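Kelch repeat and BTB domain-containing protein A55 (PDB 6I2M) probably serves as a substrate adapter of CUL3-containing E3 ubiquitin ligases, its BTB domain binding CUL3 and its Kelch repeats supposedly recruiting host proteins for degradation. Local coordinates at residues Q70-L75 against L95-F100; E109-I114 against N135-S140; D125-A130 against A141-I146; Q148-L153 against D174-K179. All coordinates share one frame; numbering follows the deposited sequence.

Contact 1 of 4, residues Q70-L75 against L95-F100; sequences QSVNDL and LSTADF
Inside the helical part of the BTB/POZ fold, helices 69-79 and 91-101 pack through S71, V72 and L75 on one side and T97 and A98 on the other. The short axes pass 9.5 Å apart at a crossing angle of -65°. T97 stands at the centre and covers three neighbours with its two branches. Its OG1 lies 3.0 Å from S71 OG, and both hydroxyls are hydrogen-bonded to the same backbone oxygen, that of Y93, one turn back along T97's own helix. The methyl branch turns to V72: with CG2 anti to the backbone N and OG1 at chi1 -43°, T97 CG2 reaches V72 CG2 at 3.6 Å, the two side chains crossing at about a right angle. L75 divides its two methyls between T97 and A98, with CD1 3.8 Å from T97 CB and CD2 4.0 Å from A98 CB. All five residues are buried, and the carbonyl of Y93 serves both hydroxyls. Around this crossing, I94 of helix 91-101 also touches S71 and L75, A106 of helix 104-116 covers L75, and L67, in the loop leading into helix 69-79, packs on T97.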
loop_
_atom_site.group_PDB
_atom_site.type_symbol
_atom_site.label_atom_id
_atom_site.label_comp_id
_atom_site.label_asym_id
_atom_site.label_seq_id
_atom_site.Cartn_x
_atom_site.Cartn_y
_atom_site.Cartn_z
ATOM N N GLN A 70 -8.891 20.903 7.638
ATOM C CA GLN A 70 -9.318 19.623 8.216
ATOM C C GLN A 70 -9.729 18.623 7.130
ATOM O O GLN A 70 -9.508 17.423 7.294
ATOM C CB GLN A 70 -10.432 19.829 9.263
ATOM C CG GLN A 70 -10.697 18.626 10.188
ATOM C CD GLN A 70 -9.509 18.189 11.022
ATOM O OE1 GLN A 70 -8.767 19.003 11.590
ATOM N NE2 GLN A 70 -9.310 16.883 11.121
ATOM N N SER A 71 -10.272 19.131 6.004
ATOM C CA SER A 71 -10.665 18.340 4.842
ATOM C C SER A 71 -9.415 17.775 4.149
ATOM O O SER A 71 -9.340 16.563 3.955
ATOM C CB SER A 71 -11.487 19.189 3.875
ATOM O OG SER A 71 -11.886 18.449 2.735
ATOM N N VAL A 72 -8.424 18.646 3.826
ATOM C CA VAL A 72 -7.151 18.279 3.182
ATOM C C VAL A 72 -6.368 17.284 4.063
ATOM O O VAL A 72 -5.922 16.256 3.555
ATOM C CB VAL A 72 -6.297 19.521 2.768
ATOM C CG1 VAL A 72 -4.943 19.113 2.191
ATOM C CG2 VAL A 72 -7.037 20.403 1.769
ATOM N N ASN A 73 -6.247 17.579 5.379
ATOM C CA ASN A 73 -5.545 16.752 6.370
ATOM C C ASN A 73 -6.107 15.327 6.452
ATOM O O ASN A 73 -5.331 14.370 6.441
ATOM C CB ASN A 73 -5.557 17.426 7.750
ATOM C CG ASN A 73 -4.663 16.757 8.764
ATOM O OD1 ASN A 73 -3.442 16.948 8.777
ATOM N ND2 ASN A 73 -5.252 15.955 9.637
ATOM N N ASP A 74 -7.449 15.190 6.513
ATOM C CA ASP A 74 -8.131 13.894 6.575
ATOM C C ASP A 74 -8.034 13.134 5.257
ATOM O O ASP A 74 -8.007 11.902 5.273
ATOM C CB ASP A 74 -9.596 14.054 7.015
ATOM C CG ASP A 74 -9.797 14.437 8.473
ATOM O OD1 ASP A 74 -8.798 14.453 9.232
ATOM O OD2 ASP A 74 -10.951 14.717 8.857
ATOM N N LEU A 75 -7.971 13.865 4.124
ATOM C CA LEU A 75 -7.829 13.276 2.793
ATOM C C LEU A 75 -6.435 12.687 2.609
ATOM O O LEU A 75 -6.311 11.635 1.986
ATOM C CB LEU A 75 -8.157 14.284 1.683
ATOM C CG LEU A 75 -9.642 14.491 1.384
ATOM C CD1 LEU A 75 -9.869 15.784 0.653
ATOM C CD2 LEU A 75 -10.213 13.349 0.579
ATOM N N LEU A 95 -15.929 16.075 0.052
ATOM C CA LEU A 95 -16.255 15.782 -1.346
ATOM C C LEU A 95 -15.768 16.888 -2.298
ATOM O O LEU A 95 -15.223 16.568 -3.357
ATOM C CB LEU A 95 -17.768 15.514 -1.518
ATOM C CG LEU A 95 -18.275 15.174 -2.932
ATOM C CD1 LEU A 95 -17.866 13.773 -3.358
ATOM C CD2 LEU A 95 -19.774 15.306 -3.013
ATOM N N SER A 96 -15.945 18.173 -1.914
ATOM C CA SER A 96 -15.528 19.352 -2.690
ATOM C C SER A 96 -14.020 19.377 -2.940
ATOM O O SER A 96 -13.586 19.649 -4.064
ATOM C CB SER A 96 -15.944 20.637 -1.981
ATOM O OG SER A 96 -17.353 20.783 -1.943
ATOM N N THR A 97 -13.230 19.093 -1.887
ATOM C CA THR A 97 -11.768 19.061 -1.928
ATOM C C THR A 97 -11.283 17.838 -2.718
ATOM O O THR A 97 -10.323 17.953 -3.485
ATOM C CB THR A 97 -11.189 19.133 -0.508
ATOM O OG1 THR A 97 -11.898 20.111 0.259
ATOM C CG2 THR A 97 -9.709 19.453 -0.501
ATOM N N ALA A 98 -11.958 16.678 -2.541
ATOM C CA ALA A 98 -11.647 15.432 -3.248
ATOM C C ALA A 98 -11.929 15.564 -4.742
ATOM O O ALA A 98 -11.239 14.936 -5.544
ATOM C CB ALA A 98 -12.446 14.275 -2.667
ATOM N N ASP A 99 -12.932 16.387 -5.113
ATOM C CA ASP A 99 -13.314 16.653 -6.500
ATOM C C ASP A 99 -12.272 17.528 -7.199
ATOM O O ASP A 99 -11.985 17.306 -8.376
ATOM C CB ASP A 99 -14.708 17.301 -6.566
ATOM C CG ASP A 99 -15.340 17.357 -7.946
ATOM O OD1 ASP A 99 -14.944 16.550 -8.821
ATOM O OD2 ASP A 99 -16.246 18.191 -8.147
ATOM N N PHE A 100 -11.705 18.513 -6.470
ATOM C CA PHE A 100 -10.668 19.423 -6.962
ATOM C C PHE A 100 -9.353 18.661 -7.163
ATOM O O PHE A 100 -8.764 18.737 -8.242
ATOM C CB PHE A 100 -10.482 20.613 -5.993
ATOM C CG PHE A 100 -9.309 21.518 -6.306
ATOM C CD1 PHE A 100 -8.085 21.342 -5.671
ATOM C CD2 PHE A 100 -9.427 22.540 -7.241
ATOM C CE1 PHE A 100 -6.997 22.163 -5.974
ATOM C CE2 PHE A 100 -8.340 23.365 -7.539
ATOM C CZ PHE A 100 -7.133 23.168 -6.905
#

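Contact 2 of 4, residues E109-I114 against N135-S140; sequences ECENYI and NKKIES
E111 reaches from helix 104-116 to the start of helix 136-147 and meets N135, K137 and I138 with different parts of one side chain. The short axes are nearly parallel and 11.2 Å from each other, a gap that long side chains span. The carboxylate divides its oxygens between two donors. OE2 accepts from N135 ND2 at 3.2 Å, with an N-H...O angle of 156°; the donor comes to the anti side of the carboxylate, 23° out of its plane, while OE2 lies nearly in the amide plane of N135. OE1 takes the second partner, K137 NZ, in a salt bridge whose hydrogen bond is weak at 3.5 Å. K137 gets there fully extended, its CG anti to the backbone N (chi1 -169°), so that its CD also runs beside the carboxylate.

N135 is occupied at both ends of its amide. As the N-cap residue it accepts from I138 N through OD1 at 3.1 Å, satisfying a backbone N-H of the first turn, and this bond helps hold the amide in the orientation that presents ND2 to E111. Nearer the backbone of E111, its CG packs 3.8 Å from I138 CD1, and I138 CG2 meets I114 CG2 at 4.0 Å. L95 of helix 91-101 touches E111, and F126 of helix 120-132 covers I114. The acid thus ties its helix to a capped helix start, where the nearby lysine, the amide donor and the helix N-terminus would all be expected to favour its ionised form.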
loop_
_atom_site.group_PDB
_atom_site.type_symbol
_atom_site.label_atom_id
_atom_site.label_comp_id
_atom_site.label_asym_id
_atom_site.label_seq_id
_atom_site.Cartn_x
_atom_site.Cartn_y
_atom_site.Cartn_z
ATOM N N GLU A 109 -16.255 7.052 -1.980
ATOM C CA GLU A 109 -16.587 6.826 -0.566
ATOM C C GLU A 109 -17.485 7.935 0.011
ATOM O O GLU A 109 -18.366 7.641 0.822
ATOM C CB GLU A 109 -15.311 6.647 0.278
ATOM C CG GLU A 109 -15.542 5.927 1.597
ATOM C CD GLU A 109 -14.287 5.549 2.358
ATOM O OE1 GLU A 109 -14.021 6.168 3.414
ATOM O OE2 GLU A 109 -13.572 4.624 1.906
ATOM N N CYS A 110 -17.272 9.194 -0.425
ATOM C CA CYS A 110 -18.062 10.350 0.004
ATOM C C CYS A 110 -19.443 10.349 -0.644
ATOM O O CYS A 110 -20.430 10.560 0.059
ATOM C CB CYS A 110 -17.319 11.657 -0.256
ATOM S SG CYS A 110 -15.947 11.965 0.883
ATOM N N GLU A 111 -19.514 10.102 -1.974
ATOM C CA GLU A 111 -20.765 10.041 -2.739
ATOM C C GLU A 111 -21.674 8.920 -2.234
ATOM O O GLU A 111 -22.872 9.148 -2.065
ATOM C CB GLU A 111 -20.499 9.874 -4.244
ATOM C CG GLU A 111 -20.181 11.174 -4.964
ATOM C CD GLU A 111 -20.119 11.102 -6.479
ATOM O OE1 GLU A 111 -19.626 10.084 -7.018
ATOM O OE2 GLU A 111 -20.555 12.079 -7.129
ATOM N N ASN A 112 -21.095 7.727 -1.960
ATOM C CA ASN A 112 -21.818 6.560 -1.444
ATOM C C ASN A 112 -22.417 6.818 -0.062
ATOM O O ASN A 112 -23.519 6.346 0.209
ATOM C CB ASN A 112 -20.926 5.313 -1.426
ATOM C CG ASN A 112 -20.577 4.747 -2.786
ATOM O OD1 ASN A 112 -21.154 5.101 -3.824
ATOM N ND2 ASN A 112 -19.615 3.839 -2.808
ATOM N N TYR A 113 -21.702 7.578 0.797
ATOM C CA TYR A 113 -22.146 7.949 2.146
ATOM C C TYR A 113 -23.312 8.943 2.073
ATOM O O TYR A 113 -24.255 8.829 2.859
ATOM C CB TYR A 113 -20.977 8.539 2.960
ATOM C CG TYR A 113 -21.297 8.799 4.418
ATOM C CD1 TYR A 113 -21.790 10.032 4.837
ATOM C CD2 TYR A 113 -21.071 7.824 5.387
ATOM C CE1 TYR A 113 -22.075 10.282 6.178
ATOM C CE2 TYR A 113 -21.351 8.063 6.733
ATOM C CZ TYR A 113 -21.854 9.294 7.123
ATOM O OH TYR A 113 -22.133 9.536 8.448
ATOM N N ILE A 114 -23.234 9.919 1.142
ATOM C CA ILE A 114 -24.253 10.950 0.918
ATOM C C ILE A 114 -25.551 10.315 0.387
ATOM O O ILE A 114 -26.621 10.612 0.915
ATOM C CB ILE A 114 -23.705 12.120 0.036
ATOM C CG1 ILE A 114 -22.652 12.947 0.820
ATOM C CG2 ILE A 114 -24.831 13.034 -0.492
ATOM C CD1 ILE A 114 -21.637 13.737 -0.032
ATOM N N ASN A 135 -22.558 18.825 -9.412
ATOM C CA ASN A 135 -22.596 17.376 -9.204
ATOM C C ASN A 135 -23.999 16.867 -9.546
ATOM O O ASN A 135 -24.850 16.756 -8.661
ATOM C CB ASN A 135 -22.189 17.018 -7.764
ATOM C CG ASN A 135 -21.877 15.556 -7.543
ATOM O OD1 ASN A 135 -22.724 14.671 -7.704
ATOM N ND2 ASN A 135 -20.648 15.270 -7.145
ATOM N N LYS A 136 -24.236 16.577 -10.845
ATOM C CA LYS A 136 -25.516 16.108 -11.395
ATOM C C LYS A 136 -26.020 14.780 -10.805
ATOM O O LYS A 136 -27.226 14.527 -10.837
ATOM C CB LYS A 136 -25.458 16.033 -12.929
ATOM C CG LYS A 136 -25.766 17.359 -13.608
ATOM C CD LYS A 136 -25.759 17.235 -15.129
ATOM C CE LYS A 136 -26.296 18.471 -15.815
ATOM N NZ LYS A 136 -25.338 19.610 -15.761
ATOM N N LYS A 137 -25.103 13.947 -10.265
ATOM C CA LYS A 137 -25.411 12.657 -9.643
ATOM C C LYS A 137 -26.199 12.868 -8.344
ATOM O O LYS A 137 -27.274 12.287 -8.182
ATOM C CB LYS A 137 -24.117 11.863 -9.384
ATOM C CG LYS A 137 -24.340 10.408 -8.996
ATOM C CD LYS A 137 -23.036 9.729 -8.622
ATOM C CE LYS A 137 -23.254 8.301 -8.193
ATOM N NZ LYS A 137 -21.979 7.643 -7.806
ATOM N N ILE A 138 -25.670 13.709 -7.433
ATOM C CA ILE A 138 -26.304 14.033 -6.154
ATOM C C ILE A 138 -27.448 15.047 -6.373
ATOM O O ILE A 138 -28.464 14.957 -5.682
ATOM C CB ILE A 138 -25.250 14.454 -5.079
ATOM C CG1 ILE A 138 -24.315 13.261 -4.749
ATOM C CG2 ILE A 138 -25.906 15.001 -3.789
ATOM C CD1 ILE A 138 -22.973 13.613 -4.120
ATOM N N GLU A 139 -27.307 15.958 -7.370
ATOM C CA GLU A 139 -28.316 16.970 -7.723
ATOM C C GLU A 139 -29.664 16.352 -8.089
ATOM O O GLU A 139 -30.699 16.888 -7.696
ATOM C CB GLU A 139 -27.817 17.877 -8.858
ATOM C CG GLU A 139 -28.207 19.337 -8.690
ATOM C CD GLU A 139 -29.420 19.824 -9.463
ATOM O OE1 GLU A 139 -30.196 18.984 -9.975
ATOM O OE2 GLU A 139 -29.597 21.061 -9.551
ATOM N N SER A 140 -29.650 15.220 -8.820
ATOM C CA SER A 140 -30.852 14.490 -9.225
ATOM C C SER A 140 -31.438 13.693 -8.054
ATOM O O SER A 140 -32.658 13.661 -7.898
ATOM C CB SER A 140 -30.549 13.562 -10.398
ATOM O OG SER A 140 -30.117 14.287 -11.538
#

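Contact 3 of 4, residues D125-A130 against A141-I146; sequences DFYIYA and ASFNTI
Helices 120-132 and 136-147 run roughly antiparallel, their short axes 8.6 Å apart and 148° between directions, with Y127 and S142 facing each other at the closest point. There the CA atoms of Y127 and S142 are only 5.2 Å apart, an approach that the small serine permits: S142 CB lies 3.8 Å from Y127 CB and equally near the backbone N of Y127. S142 OG sits 3.5 Å from F126 CB, but its hydrogen bond goes to the backbone O of I138 in its own helix. The two helices, joined by a short turn, form an antiparallel helical hairpin in the BACK region that follows the BTB domain. Y127 carries most of the remaining contact. Its CG is anti to the backbone N (chi1 171°), which sends the ring out alongside that of F143, both side chains pointing the same way. Y127 CE1 comes to the edge of the F143 ring, near its plane, at 3.8 Å from F143 CD1. I146 approaches from one turn farther along, crossing the tyrosine at about a right angle and setting CD1 3.6 Å from Y127 CB. Helix 164-171 covers this side: S166 and K169 touch Y127, I170 packs on F143 and I146, and K169 also makes a cation-pi contact with F143.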
loop_
_atom_site.group_PDB
_atom_site.type_symbol
_atom_site.label_atom_id
_atom_site.label_comp_id
_atom_site.label_asym_id
_atom_site.label_seq_id
_atom_site.Cartn_x
_atom_site.Cartn_y
_atom_site.Cartn_z
ATOM N N ASP A 125 -30.382 20.411 1.985
ATOM C CA ASP A 125 -29.061 21.040 2.025
ATOM C C ASP A 125 -28.138 20.533 0.909
ATOM O O ASP A 125 -27.381 21.325 0.345
ATOM C CB ASP A 125 -28.416 20.832 3.411
ATOM C CG ASP A 125 -27.066 21.496 3.610
ATOM O OD1 ASP A 125 -26.926 22.686 3.244
ATOM O OD2 ASP A 125 -26.155 20.834 4.150
ATOM N N PHE A 126 -28.202 19.220 0.593
ATOM C CA PHE A 126 -27.372 18.586 -0.434
ATOM C C PHE A 126 -27.725 18.995 -1.873
ATOM O O PHE A 126 -26.878 18.853 -2.758
ATOM C CB PHE A 126 -27.363 17.055 -0.284
ATOM C CG PHE A 126 -26.484 16.559 0.840
ATOM C CD1 PHE A 126 -25.099 16.568 0.719
ATOM C CD2 PHE A 126 -27.040 16.072 2.016
ATOM C CE1 PHE A 126 -24.285 16.118 1.763
ATOM C CE2 PHE A 126 -26.225 15.617 3.058
ATOM C CZ PHE A 126 -24.853 15.640 2.923
ATOM N N TYR A 127 -28.951 19.511 -2.107
ATOM C CA TYR A 127 -29.384 19.964 -3.433
ATOM C C TYR A 127 -28.711 21.285 -3.815
ATOM O O TYR A 127 -28.176 21.391 -4.920
ATOM C CB TYR A 127 -30.920 20.067 -3.521
ATOM C CG TYR A 127 -31.430 20.728 -4.785
ATOM C CD1 TYR A 127 -31.528 20.020 -5.978
ATOM C CD2 TYR A 127 -31.828 22.063 -4.783
ATOM C CE1 TYR A 127 -31.992 20.627 -7.145
ATOM C CE2 TYR A 127 -32.286 22.683 -5.945
ATOM C CZ TYR A 127 -32.372 21.959 -7.123
ATOM O OH TYR A 127 -32.834 22.564 -8.268
ATOM N N ILE A 128 -28.747 22.285 -2.903
ATOM C CA ILE A 128 -28.141 23.616 -3.078
ATOM C C ILE A 128 -26.612 23.471 -3.233
ATOM O O ILE A 128 -25.995 24.223 -3.991
ATOM C CB ILE A 128 -28.552 24.590 -1.923
ATOM C CG1 ILE A 128 -30.084 24.559 -1.672
ATOM C CG2 ILE A 128 -28.072 26.029 -2.196
ATOM C CD1 ILE A 128 -30.536 24.999 -0.269
ATOM N N TYR A 129 -26.029 22.469 -2.541
ATOM C CA TYR A 129 -24.609 22.121 -2.581
ATOM C C TYR A 129 -24.214 21.602 -3.973
ATOM O O TYR A 129 -23.261 22.112 -4.564
ATOM C CB TYR A 129 -24.282 21.083 -1.484
ATOM C CG TYR A 129 -22.944 20.398 -1.659
ATOM C CD1 TYR A 129 -21.755 21.070 -1.401
ATOM C CD2 TYR A 129 -22.868 19.076 -2.090
ATOM C CE1 TYR A 129 -20.521 20.449 -1.572
ATOM C CE2 TYR A 129 -21.638 18.444 -2.268
ATOM C CZ TYR A 129 -20.466 19.134 -2.005
ATOM O OH TYR A 129 -19.246 18.523 -2.170
ATOM N N ALA A 130 -24.950 20.597 -4.488
ATOM C CA ALA A 130 -24.715 19.985 -5.799
ATOM C C ALA A 130 -25.026 20.933 -6.967
ATOM O O ALA A 130 -24.482 20.750 -8.057
ATOM C CB ALA A 130 -25.516 18.701 -5.924
ATOM N N ALA A 141 -30.567 13.059 -7.236
ATOM C CA ALA A 141 -30.944 12.246 -6.075
ATOM C C ALA A 141 -31.558 13.071 -4.940
ATOM O O ALA A 141 -32.543 12.635 -4.340
ATOM C CB ALA A 141 -29.744 11.464 -5.571
ATOM N N SER A 142 -30.977 14.256 -4.649
ATOM C CA SER A 142 -31.459 15.177 -3.616
ATOM C C SER A 142 -32.785 15.796 -4.043
ATOM O O SER A 142 -33.638 16.045 -3.194
ATOM C CB SER A 142 -30.432 16.271 -3.345
ATOM O OG SER A 142 -29.204 15.728 -2.891
ATOM N N PHE A 143 -32.958 16.024 -5.365
ATOM C CA PHE A 143 -34.170 16.567 -5.978
ATOM C C PHE A 143 -35.324 15.573 -5.803
ATOM O O PHE A 143 -36.427 15.986 -5.443
ATOM C CB PHE A 143 -33.924 16.861 -7.468
ATOM C CG PHE A 143 -35.054 17.533 -8.211
ATOM C CD1 PHE A 143 -35.209 18.914 -8.174
ATOM C CD2 PHE A 143 -35.931 16.792 -8.993
ATOM C CE1 PHE A 143 -36.242 19.537 -8.878
ATOM C CE2 PHE A 143 -36.967 17.415 -9.695
ATOM C CZ PHE A 143 -37.115 18.784 -9.633
ATOM N N ASN A 144 -35.057 14.267 -6.032
ATOM C CA ASN A 144 -36.036 13.186 -5.882
ATOM C C ASN A 144 -36.454 13.008 -4.420
ATOM O O ASN A 144 -37.630 12.757 -4.150
ATOM C CB ASN A 144 -35.492 11.867 -6.450
ATOM C CG ASN A 144 -35.270 11.856 -7.946
ATOM O OD1 ASN A 144 -36.061 12.389 -8.736
ATOM N ND2 ASN A 144 -34.185 11.226 -8.371
ATOM N N THR A 145 -35.493 13.156 -3.481
ATOM C CA THR A 145 -35.722 13.030 -2.038
ATOM C C THR A 145 -36.479 14.267 -1.499
ATOM O O THR A 145 -37.211 14.143 -0.515
ATOM C CB THR A 145 -34.412 12.699 -1.300
ATOM O OG1 THR A 145 -33.700 11.709 -2.041
ATOM C CG2 THR A 145 -34.644 12.182 0.118
ATOM N N ILE A 146 -36.334 15.438 -2.163
ATOM C CA ILE A 146 -37.056 16.667 -1.806
ATOM C C ILE A 146 -38.521 16.515 -2.240
ATOM O O ILE A 146 -39.422 16.802 -1.452
ATOM C CB ILE A 146 -36.368 17.947 -2.384
ATOM C CG1 ILE A 146 -35.231 18.409 -1.454
ATOM C CG2 ILE A 146 -37.367 19.103 -2.638
ATOM C CD1 ILE A 146 -34.186 19.277 -2.112
#

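Contact 4 of 4, residues Q148-L153 against D174-K179; sequences QNILRL and DMLNIK
An inverse gamma turn centred on N177 brings an irregular segment against residues 148-151, with Q148 and N177 closest in the backbone, their CA atoms 4.9 Å apart. The N177 side chain, CG anti to the backbone N at chi1 -171°, reaches across to segment 148-153 and donates from ND2 to the backbone O of Q148 at 3.2 Å. The bond is straight at the hydrogen (165°), yet the donor stands above the carbonyl plane, 38° out of it. N177 is also joined to L147 by backbone hydrogen bonding, so it holds two consecutive residues, L147 through its backbone and Q148 through its side chain. I150 CG2 rests 3.4 Å from the carbonyl O of N177; the rest of the contact is apolar, I150 CG2 also lying 3.9 Å from I178 CG2, while I150 CD1 reaches L176 CD1 at 4.1 Å. The same I178 methyl fits against the branch point of L151, 3.9 Å from L151 CG, the side chains crossing at about a right angle. I187 of helix 184-195 touches I150, L151 and I178, and F183 packs on L151 and I178. The loop in the BACK region is therefore held by one amide-to-carbonyl bond from the exposed N177 and by aliphatic packing round the buried I150.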
loop_
_atom_site.group_PDB
_atom_site.type_symbol
_atom_site.label_atom_id
_atom_site.label_comp_id
_atom_site.label_asym_id
_atom_site.label_seq_id
_atom_site.Cartn_x
_atom_site.Cartn_y
_atom_site.Cartn_z
ATOM N N GLN A 148 -40.262 13.743 -2.730
ATOM C CA GLN A 148 -40.968 12.701 -1.970
ATOM C C GLN A 148 -41.260 13.116 -0.507
ATOM O O GLN A 148 -42.014 12.425 0.184
ATOM C CB GLN A 148 -40.249 11.335 -2.056
ATOM C CG GLN A 148 -38.896 11.252 -1.347
ATOM C CD GLN A 148 -38.160 9.962 -1.634
ATOM O OE1 GLN A 148 -37.913 9.590 -2.788
ATOM N NE2 GLN A 148 -37.772 9.259 -0.581
ATOM N N ASN A 149 -40.683 14.250 -0.055
ATOM C CA ASN A 149 -40.860 14.801 1.295
ATOM C C ASN A 149 -41.209 16.307 1.250
ATOM O O ASN A 149 -40.991 17.022 2.231
ATOM C CB ASN A 149 -39.598 14.551 2.143
ATOM C CG ASN A 149 -39.274 13.097 2.379
ATOM O OD1 ASN A 149 -39.999 12.372 3.070
ATOM N ND2 ASN A 149 -38.163 12.642 1.823
ATOM N N ILE A 150 -41.785 16.766 0.117
ATOM C CA ILE A 150 -42.166 18.152 -0.195
ATOM C C ILE A 150 -43.018 18.831 0.907
ATOM O O ILE A 150 -42.648 19.919 1.353
ATOM C CB ILE A 150 -42.829 18.253 -1.611
ATOM C CG1 ILE A 150 -43.185 19.717 -1.983
ATOM C CG2 ILE A 150 -44.034 17.302 -1.782
ATOM C CD1 ILE A 150 -43.308 20.005 -3.485
ATOM N N LEU A 151 -44.125 18.199 1.348
ATOM C CA LEU A 151 -45.027 18.770 2.356
ATOM C C LEU A 151 -44.442 18.787 3.776
ATOM O O LEU A 151 -44.925 19.543 4.621
ATOM C CB LEU A 151 -46.409 18.089 2.327
ATOM C CG LEU A 151 -47.247 18.285 1.048
ATOM C CD1 LEU A 151 -48.506 17.450 1.093
ATOM C CD2 LEU A 151 -47.607 19.750 0.818
ATOM N N ARG A 152 -43.401 17.979 4.028
ATOM C CA ARG A 152 -42.702 17.931 5.313
ATOM C C ARG A 152 -41.619 19.012 5.348
ATOM O O ARG A 152 -41.286 19.515 6.422
ATOM C CB ARG A 152 -42.042 16.559 5.516
ATOM C CG ARG A 152 -42.998 15.437 5.882
ATOM C CD ARG A 152 -42.250 14.124 5.953
ATOM N NE ARG A 152 -43.102 13.023 6.401
ATOM C CZ ARG A 152 -42.706 11.757 6.482
ATOM N NH1 ARG A 152 -41.469 11.416 6.142
ATOM N NH2 ARG A 152 -43.546 10.819 6.900
ATOM N N LEU A 153 -41.066 19.352 4.165
ATOM C CA LEU A 153 -39.981 20.317 3.987
ATOM C C LEU A 153 -40.418 21.783 3.875
ATOM O O LEU A 153 -39.582 22.664 4.081
ATOM C CB LEU A 153 -39.107 19.926 2.782
ATOM C CG LEU A 153 -38.207 18.706 2.978
ATOM C CD1 LEU A 153 -37.754 18.145 1.652
ATOM C CD2 LEU A 153 -37.018 19.029 3.865
ATOM N N ASP A 174 -44.229 16.875 -12.742
ATOM C CA ASP A 174 -44.727 15.797 -11.882
ATOM C C ASP A 174 -43.679 15.253 -10.891
ATOM O O ASP A 174 -42.715 15.952 -10.572
ATOM C CB ASP A 174 -45.323 14.668 -12.747
ATOM C CG ASP A 174 -44.345 14.071 -13.741
ATOM O OD1 ASP A 174 -43.613 13.132 -13.362
ATOM O OD2 ASP A 174 -44.312 14.544 -14.897
ATOM N N MET A 175 -43.913 14.012 -10.379
ATOM C CA MET A 175 -43.104 13.235 -9.422
ATOM C C MET A 175 -43.166 13.791 -7.972
ATOM O O MET A 175 -42.746 13.097 -7.042
ATOM C CB MET A 175 -41.650 13.041 -9.914
ATOM C CG MET A 175 -40.943 11.817 -9.336
ATOM S SD MET A 175 -41.744 10.228 -9.679
ATOM C CE MET A 175 -40.613 9.133 -8.864
ATOM N N LEU A 176 -43.730 15.003 -7.776
ATOM C CA LEU A 176 -43.877 15.606 -6.448
ATOM C C LEU A 176 -44.977 14.897 -5.644
ATOM O O LEU A 176 -46.130 14.843 -6.077
ATOM C CB LEU A 176 -44.050 17.148 -6.488
ATOM C CG LEU A 176 -45.184 17.766 -7.326
ATOM C CD1 LEU A 176 -45.690 19.039 -6.683
ATOM C CD2 LEU A 176 -44.728 18.074 -8.746
ATOM N N ASN A 177 -44.583 14.289 -4.508
ATOM C CA ASN A 177 -45.459 13.509 -3.632
ATOM C C ASN A 177 -46.504 14.366 -2.908
ATOM O O ASN A 177 -46.310 14.769 -1.756
ATOM C CB ASN A 177 -44.634 12.651 -2.659
ATOM C CG ASN A 177 -45.421 11.638 -1.853
ATOM O OD1 ASN A 177 -46.435 11.082 -2.296
ATOM N ND2 ASN A 177 -44.951 11.360 -0.647
ATOM N N ILE A 178 -47.617 14.642 -3.607
ATOM C CA ILE A 178 -48.759 15.410 -3.102
ATOM C C ILE A 178 -50.058 14.652 -3.400
ATOM O O ILE A 178 -50.397 14.451 -4.571
ATOM C CB ILE A 178 -48.778 16.905 -3.560
ATOM C CG1 ILE A 178 -48.548 17.067 -5.086
ATOM C CG2 ILE A 178 -47.778 17.736 -2.749
ATOM C CD1 ILE A 178 -49.339 18.208 -5.742
ATOM N N LYS A 179 -50.747 14.177 -2.339
ATOM C CA LYS A 179 -51.994 13.407 -2.444
ATOM C C LYS A 179 -53.139 14.196 -3.077
ATOM O O LYS A 179 -53.917 13.627 -3.846
ATOM C CB LYS A 179 -52.405 12.809 -1.091
ATOM C CG LYS A 179 -51.627 11.549 -0.731
ATOM C CD LYS A 179 -52.185 10.861 0.502
ATOM C CE LYS A 179 -51.319 9.698 0.916
ATOM N NZ LYS A 179 -51.783 9.091 2.189
#

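The four contacts follow the chain from the BTB domain into the BACK region. Contact 1 closes first, within the BTB helices, and contact 2, centred 15 Å from it, bridges the BTB helix 104-116 to helix 136-147 of the BACK region. Contacts 2 and 3 interlock: both use helix 136-147, their segments alternate along the chain, and their centres are 9 Å apart. L95 packs against I138 and I114, and S96 OG probably hydrogen-bonds Y129 OH, joining contact 1 to contacts 2 and 3. Contact 4 lies 14 Å beyond contact 3 and 34 Å from contact 1, centre to centre. The chain of touching contacts thus runs from the CUL3-binding BTB domain through the BACK region, consistent with a rigid connection towards the Kelch repeats.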